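Bd3459 (Bdellovibrio bacteriovorus, PDB 5CEC) is probably a penicillin-binding-protein-like serine peptidase of the S13 family that acts on cell-wall peptidoglycan during predation and is complexed by an ankyrin-repeat immunity protein. Local coordinates at residues 276-288 with 302-316. The protein carries 1 engineered substitution. Numbering follows the deposited sequence.
Sequences KMQADTSDIEFHN and YNEATCEMMIKVLYS
With CG anti to its carbonyl carbon (chi1 -69°) and the amide turned little further, N303 lays its carboxamide over one face of the F286 ring, the two planes 8° apart, and ND2 lies 3.5 Å from F286 CD2. Asparagine suits the place because its flat amide can stack and hydrogen-bond at once: OD1 accepts from H287 N at 2.8 Å, while ND2 donates to N288 O at 2.9 Å, reaching it from above the carbonyl plane, and also to the hydroxyl of S72. The ring's other stacking partner is F269.

Next to this, E285 and E304 form an antiparallel hydrogen-bonded pair, E285 N to E304 O being nearly straight (171°), and K65 answers the charge of E285. Beyond A305, T306 N gives to D283 O at 3.1 Å, and its hydroxyl, well suited to an N-cap, accepts from M309 N at the start of helix 307-322.

Farther along, M277, bent at chi2, fits as a knob among M309, K312, V313 and S316, its flexible thioether putting CE 3.6 Å from S316 OG.

S72 lies inside the probable SxxK motif, between S70 and K73, so the buried amide of N303, held at both its oxygen and its nitrogen, ties this small sheet to the likely active-site helix 72-84.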
loop_
_atom_site.group_PDB
_atom_site.type_symbol
_atom_site.label_atom_id
_atom_site.label_comp_id
_atom_site.label_asym_id
_atom_site.label_seq_id
_atom_site.Cartn_x
_atom_site.Cartn_y
_atom_site.Cartn_z
ATOM N N LYS A 276 2.345 24.472 -11.521
ATOM C CA LYS A 276 3.427 24.023 -10.640
ATOM C C LYS A 276 4.695 23.666 -11.419
ATOM O O LYS A 276 5.810 23.970 -10.993
ATOM C CB LYS A 276 2.926 22.805 -9.853
ATOM C CG LYS A 276 3.881 22.246 -8.822
ATOM C CD LYS A 276 4.035 23.127 -7.610
ATOM C CE LYS A 276 5.081 22.555 -6.677
ATOM N NZ LYS A 276 5.097 23.258 -5.375
ATOM N N MET A 277 4.510 23.000 -12.551
ATOM C CA MET A 277 5.595 22.345 -13.272
ATOM C C MET A 277 5.759 22.826 -14.690
ATOM O O MET A 277 6.663 22.372 -15.357
ATOM C CB MET A 277 5.346 20.825 -13.305
ATOM C CG MET A 277 5.117 20.194 -11.953
ATOM S SD MET A 277 6.656 20.035 -11.040
ATOM C CE MET A 277 6.195 18.945 -9.722
ATOM N N GLN A 278 4.858 23.697 -15.153
ATOM C CA GLN A 278 4.812 24.107 -16.567
ATOM C C GLN A 278 4.683 22.830 -17.408
ATOM O O GLN A 278 5.268 22.707 -18.480
ATOM C CB GLN A 278 6.026 24.973 -16.957
ATOM C CG GLN A 278 6.070 26.325 -16.254
ATOM C CD GLN A 278 6.276 26.205 -14.750
ATOM O OE1 GLN A 278 7.293 25.663 -14.299
ATOM N NE2 GLN A 278 5.306 26.684 -13.962
ATOM N N ALA A 279 3.899 21.880 -16.892
ATOM C CA ALA A 279 3.661 20.612 -17.531
ATOM C C ALA A 279 2.350 20.671 -18.288
ATOM O O ALA A 279 1.472 21.495 -18.003
ATOM C CB ALA A 279 3.608 19.513 -16.482
ATOM N N ASP A 280 2.233 19.818 -19.290
ATOM C CA ASP A 280 0.962 19.650 -19.970
ATOM C C ASP A 280 0.650 18.159 -20.145
ATOM O O ASP A 280 1.305 17.304 -19.521
ATOM C CB ASP A 280 0.978 20.453 -21.271
ATOM C CG ASP A 280 2.084 20.025 -22.215
ATOM O OD1 ASP A 280 2.470 18.843 -22.211
ATOM O OD2 ASP A 280 2.568 20.877 -22.976
ATOM N N THR A 281 -0.335 17.843 -20.983
ATOM C CA THR A 281 -0.793 16.456 -21.214
ATOM C C THR A 281 0.299 15.512 -21.697
ATOM O O THR A 281 0.259 14.320 -21.408
ATOM C CB THR A 281 -1.890 16.360 -22.306
ATOM O OG1 THR A 281 -1.303 16.528 -23.605
ATOM C CG2 THR A 281 -2.986 17.345 -22.088
ATOM N N SER A 282 1.235 16.066 -22.467
ATOM C CA SER A 282 2.362 15.305 -22.984
ATOM C C SER A 282 3.348 14.855 -21.878
ATOM O O SER A 282 4.075 13.902 -22.074
ATOM C CB SER A 282 3.057 16.127 -24.096
ATOM O OG SER A 282 3.953 17.099 -23.556
ATOM N N ASP A 283 3.371 15.553 -20.744
ATOM C CA ASP A 283 4.210 15.219 -19.585
ATOM C C ASP A 283 3.483 14.331 -18.569
ATOM O O ASP A 283 4.091 13.463 -17.964
ATOM C CB ASP A 283 4.640 16.486 -18.856
ATOM C CG ASP A 283 5.370 17.465 -19.754
ATOM O OD1 ASP A 283 6.361 17.028 -20.358
ATOM O OD2 ASP A 283 4.949 18.646 -19.871
ATOM N N ILE A 284 2.195 14.598 -18.372
ATOM C CA ILE A 284 1.410 13.930 -17.341
ATOM C C ILE A 284 -0.072 14.018 -17.662
ATOM O O ILE A 284 -0.563 15.080 -18.010
ATOM C CB ILE A 284 1.716 14.542 -15.941
ATOM C CG1 ILE A 284 0.947 13.817 -14.829
ATOM C CG2 ILE A 284 1.456 16.047 -15.892
ATOM C CD1 ILE A 284 1.511 14.054 -13.439
ATOM N N GLU A 285 -0.777 12.890 -17.572
ATOM C CA GLU A 285 -2.192 12.862 -17.878
ATOM C C GLU A 285 -2.858 11.984 -16.846
ATOM O O GLU A 285 -2.663 10.770 -16.823
ATOM C CB GLU A 285 -2.432 12.353 -19.281
ATOM C CG GLU A 285 -3.886 12.362 -19.687
ATOM C CD GLU A 285 -4.123 11.763 -21.053
ATOM O OE1 GLU A 285 -3.272 11.927 -21.958
ATOM O OE2 GLU A 285 -5.187 11.144 -21.227
ATOM N N PHE A 286 -3.622 12.625 -15.978
ATOM C CA PHE A 286 -4.326 11.957 -14.914
ATOM C C PHE A 286 -5.836 11.933 -15.157
ATOM O O PHE A 286 -6.414 12.831 -15.785
ATOM C CB PHE A 286 -4.068 12.670 -13.574
ATOM C CG PHE A 286 -2.887 12.135 -12.798
ATOM C CD1 PHE A 286 -1.695 11.771 -13.429
ATOM C CD2 PHE A 286 -2.965 12.009 -11.418
ATOM C CE1 PHE A 286 -0.627 11.284 -12.683
ATOM C CE2 PHE A 286 -1.886 11.537 -10.681
ATOM C CZ PHE A 286 -0.726 11.175 -11.303
ATOM N N HIS A 287 -6.466 10.896 -14.627
ATOM C CA HIS A 287 -7.902 10.803 -14.582
ATOM C C HIS A 287 -8.435 10.496 -13.193
ATOM O O HIS A 287 -9.649 10.584 -12.997
ATOM C CB HIS A 287 -8.386 9.727 -15.565
ATOM C CG HIS A 287 -7.813 9.875 -16.931
ATOM N ND1 HIS A 287 -8.368 10.724 -17.857
ATOM C CD2 HIS A 287 -6.699 9.362 -17.506
ATOM C CE1 HIS A 287 -7.642 10.714 -18.955
ATOM N NE2 HIS A 287 -6.629 9.884 -18.774
ATOM N N ASN A 288 -7.573 10.100 -12.251
ATOM C CA ASN A 288 -7.990 9.848 -10.898
ATOM C C ASN A 288 -6.791 10.022 -9.993
ATOM O O ASN A 288 -5.672 10.279 -10.468
ATOM C CB ASN A 288 -8.677 8.473 -10.762
ATOM C CG ASN A 288 -7.752 7.301 -11.045
ATOM O OD1 ASN A 288 -6.553 7.371 -10.905
ATOM N ND2 ASN A 288 -8.334 6.204 -11.496
ATOM N N TYR A 302 -5.339 4.644 -17.857
ATOM C CA TYR A 302 -4.450 4.702 -16.682
ATOM C C TYR A 302 -3.827 6.090 -16.612
ATOM O O TYR A 302 -3.486 6.686 -17.651
ATOM C CB TYR A 302 -3.321 3.667 -16.777
ATOM C CG TYR A 302 -3.782 2.230 -16.659
ATOM C CD1 TYR A 302 -4.105 1.690 -15.443
ATOM C CD2 TYR A 302 -3.962 1.441 -17.797
ATOM C CE1 TYR A 302 -4.520 0.374 -15.313
ATOM C CE2 TYR A 302 -4.425 0.133 -17.695
ATOM C CZ TYR A 302 -4.710 -0.400 -16.443
ATOM O OH TYR A 302 -5.177 -1.697 -16.341
ATOM N N ASN A 303 -3.602 6.592 -15.403
ATOM C CA ASN A 303 -2.759 7.757 -15.251
ATOM C C ASN A 303 -1.388 7.422 -15.846
ATOM O O ASN A 303 -0.836 6.345 -15.612
ATOM C CB ASN A 303 -2.533 8.077 -13.776
ATOM C CG ASN A 303 -3.763 8.580 -13.054
ATOM O OD1 ASN A 303 -4.774 8.943 -13.636
ATOM N ND2 ASN A 303 -3.671 8.599 -11.731
ATOM N N GLU A 304 -0.840 8.367 -16.607
ATOM C CA GLU A 304 0.491 8.217 -17.177
ATOM C C GLU A 304 1.298 9.467 -16.950
ATOM O O GLU A 304 0.750 10.567 -16.905
ATOM C CB GLU A 304 0.440 7.917 -18.679
ATOM C CG GLU A 304 -0.323 6.648 -19.043
ATOM C CD GLU A 304 -0.027 6.172 -20.445
ATOM O OE1 GLU A 304 0.561 6.933 -21.207
ATOM O OE2 GLU A 304 -0.456 5.074 -20.816
ATOM N N ALA A 305 2.604 9.283 -16.820
ATOM C CA ALA A 305 3.522 10.426 -16.780
ATOM C C ALA A 305 4.910 9.969 -17.132
ATOM O O ALA A 305 5.192 8.757 -17.232
ATOM C CB ALA A 305 3.547 11.074 -15.397
ATOM N N THR A 306 5.797 10.939 -17.320
ATOM C CA THR A 306 7.188 10.633 -17.585
ATOM C C THR A 306 7.936 10.327 -16.290
ATOM O O THR A 306 7.586 10.802 -15.216
ATOM C CB THR A 306 7.883 11.776 -18.340
ATOM O OG1 THR A 306 8.040 12.889 -17.463
ATOM C CG2 THR A 306 7.106 12.203 -19.608
ATOM N N CYS A 307 9.035 9.603 -16.436
ATOM C CA CYS A 307 9.922 9.305 -15.319
ATOM C C CYS A 307 10.496 10.642 -14.778
ATOM O O CYS A 307 10.562 10.843 -13.566
ATOM C CB CYS A 307 11.011 8.351 -15.773
ATOM S SG CYS A 307 11.932 7.586 -14.440
ATOM N N GLU A 308 10.884 11.566 -15.676
ATOM C CA GLU A 308 11.346 12.895 -15.254
ATOM C C GLU A 308 10.326 13.614 -14.379
ATOM O O GLU A 308 10.675 14.208 -13.350
ATOM C CB GLU A 308 11.704 13.797 -16.448
ATOM C CG GLU A 308 13.011 13.442 -17.111
ATOM C CD GLU A 308 13.481 14.473 -18.123
ATOM O OE1 GLU A 308 12.776 15.476 -18.373
ATOM O OE2 GLU A 308 14.584 14.285 -18.669
ATOM N N MET A 309 9.047 13.524 -14.760
ATOM C CA MET A 309 7.994 14.152 -13.973
ATOM C C MET A 309 7.944 13.568 -12.550
ATOM O O MET A 309 7.671 14.285 -11.576
ATOM C CB MET A 309 6.631 14.023 -14.647
ATOM C CG MET A 309 6.363 15.065 -15.711
ATOM S SD MET A 309 6.311 16.766 -15.102
ATOM C CE MET A 309 5.497 16.579 -13.545
ATOM N N MET A 310 8.162 12.257 -12.419
ATOM C CA MET A 310 8.195 11.658 -11.093
ATOM C C MET A 310 9.322 12.213 -10.210
ATOM O O MET A 310 9.137 12.465 -9.019
ATOM C CB MET A 310 8.240 10.134 -11.214
ATOM C CG MET A 310 7.011 9.515 -11.855
ATOM S SD MET A 310 5.431 9.953 -11.059
ATOM C CE MET A 310 4.894 11.374 -11.997
ATOM N N ILE A 311 10.493 12.430 -10.795
ATOM C CA ILE A 311 11.596 13.054 -10.063
ATOM C C ILE A 311 11.217 14.477 -9.644
ATOM O O ILE A 311 11.450 14.862 -8.512
ATOM C CB ILE A 311 12.873 13.063 -10.887
ATOM C CG1 ILE A 311 13.269 11.624 -11.276
ATOM C CG2 ILE A 311 13.978 13.775 -10.120
ATOM C CD1 ILE A 311 13.536 10.702 -10.091
ATOM N N LYS A 312 10.615 15.244 -10.537
ATOM C CA LYS A 312 10.197 16.611 -10.205
ATOM C C LYS A 312 9.173 16.660 -9.083
ATOM O O LYS A 312 9.233 17.482 -8.176
ATOM C CB LYS A 312 9.658 17.354 -11.410
ATOM C CG LYS A 312 10.681 17.610 -12.515
ATOM C CD LYS A 312 10.033 18.250 -13.734
ATOM C CE LYS A 312 9.665 19.705 -13.493
ATOM N NZ LYS A 312 10.841 20.631 -13.436
ATOM N N VAL A 313 8.265 15.688 -9.108
ATOM C CA VAL A 313 7.280 15.560 -8.042
ATOM C C VAL A 313 7.959 15.280 -6.710
ATOM O O VAL A 313 7.601 15.901 -5.690
ATOM C CB VAL A 313 6.239 14.471 -8.406
ATOM C CG1 VAL A 313 5.422 14.028 -7.196
ATOM C CG2 VAL A 313 5.326 14.989 -9.507
ATOM N N LEU A 314 8.922 14.363 -6.703
ATOM C CA LEU A 314 9.661 14.072 -5.459
ATOM C C LEU A 314 10.398 15.313 -4.930
ATOM O O LEU A 314 10.345 15.620 -3.727
ATOM C CB LEU A 314 10.625 12.916 -5.646
ATOM C CG LEU A 314 9.889 11.551 -5.791
ATOM C CD1 LEU A 314 10.808 10.550 -6.475
ATOM C CD2 LEU A 314 9.366 11.022 -4.459
ATOM N N TYR A 315 11.090 16.020 -5.823
ATOM C CA TYR A 315 11.813 17.239 -5.440
ATOM C C TYR A 315 10.878 18.248 -4.802
ATOM O O TYR A 315 11.158 18.809 -3.719
ATOM C CB TYR A 315 12.467 17.863 -6.657
ATOM C CG TYR A 315 13.146 19.146 -6.334
ATOM C CD1 TYR A 315 12.448 20.349 -6.325
ATOM C CD2 TYR A 315 14.487 19.157 -5.999
ATOM C CE1 TYR A 315 13.077 21.528 -6.017
ATOM C CE2 TYR A 315 15.129 20.325 -5.666
ATOM C CZ TYR A 315 14.431 21.537 -5.672
ATOM O OH TYR A 315 15.011 22.703 -5.356
ATOM N N SER A 316 9.736 18.467 -5.446
ATOM C CA SER A 316 8.748 19.440 -4.980
ATOM C C SER A 316 8.072 19.029 -3.683
ATOM O O SER A 316 7.817 19.874 -2.819
ATOM C CB SER A 316 7.720 19.739 -6.077
ATOM O OG SER A 316 8.320 20.374 -7.186
HETATM O O HOH W 1 7.367 22.501 -3.873
HETATM O O HOH W 2 -1.506 9.282 -21.185
HETATM O O HOH W 3 -3.664 8.854 -19.352
HETATM O O HOH W 4 -5.375 5.960 -13.212
#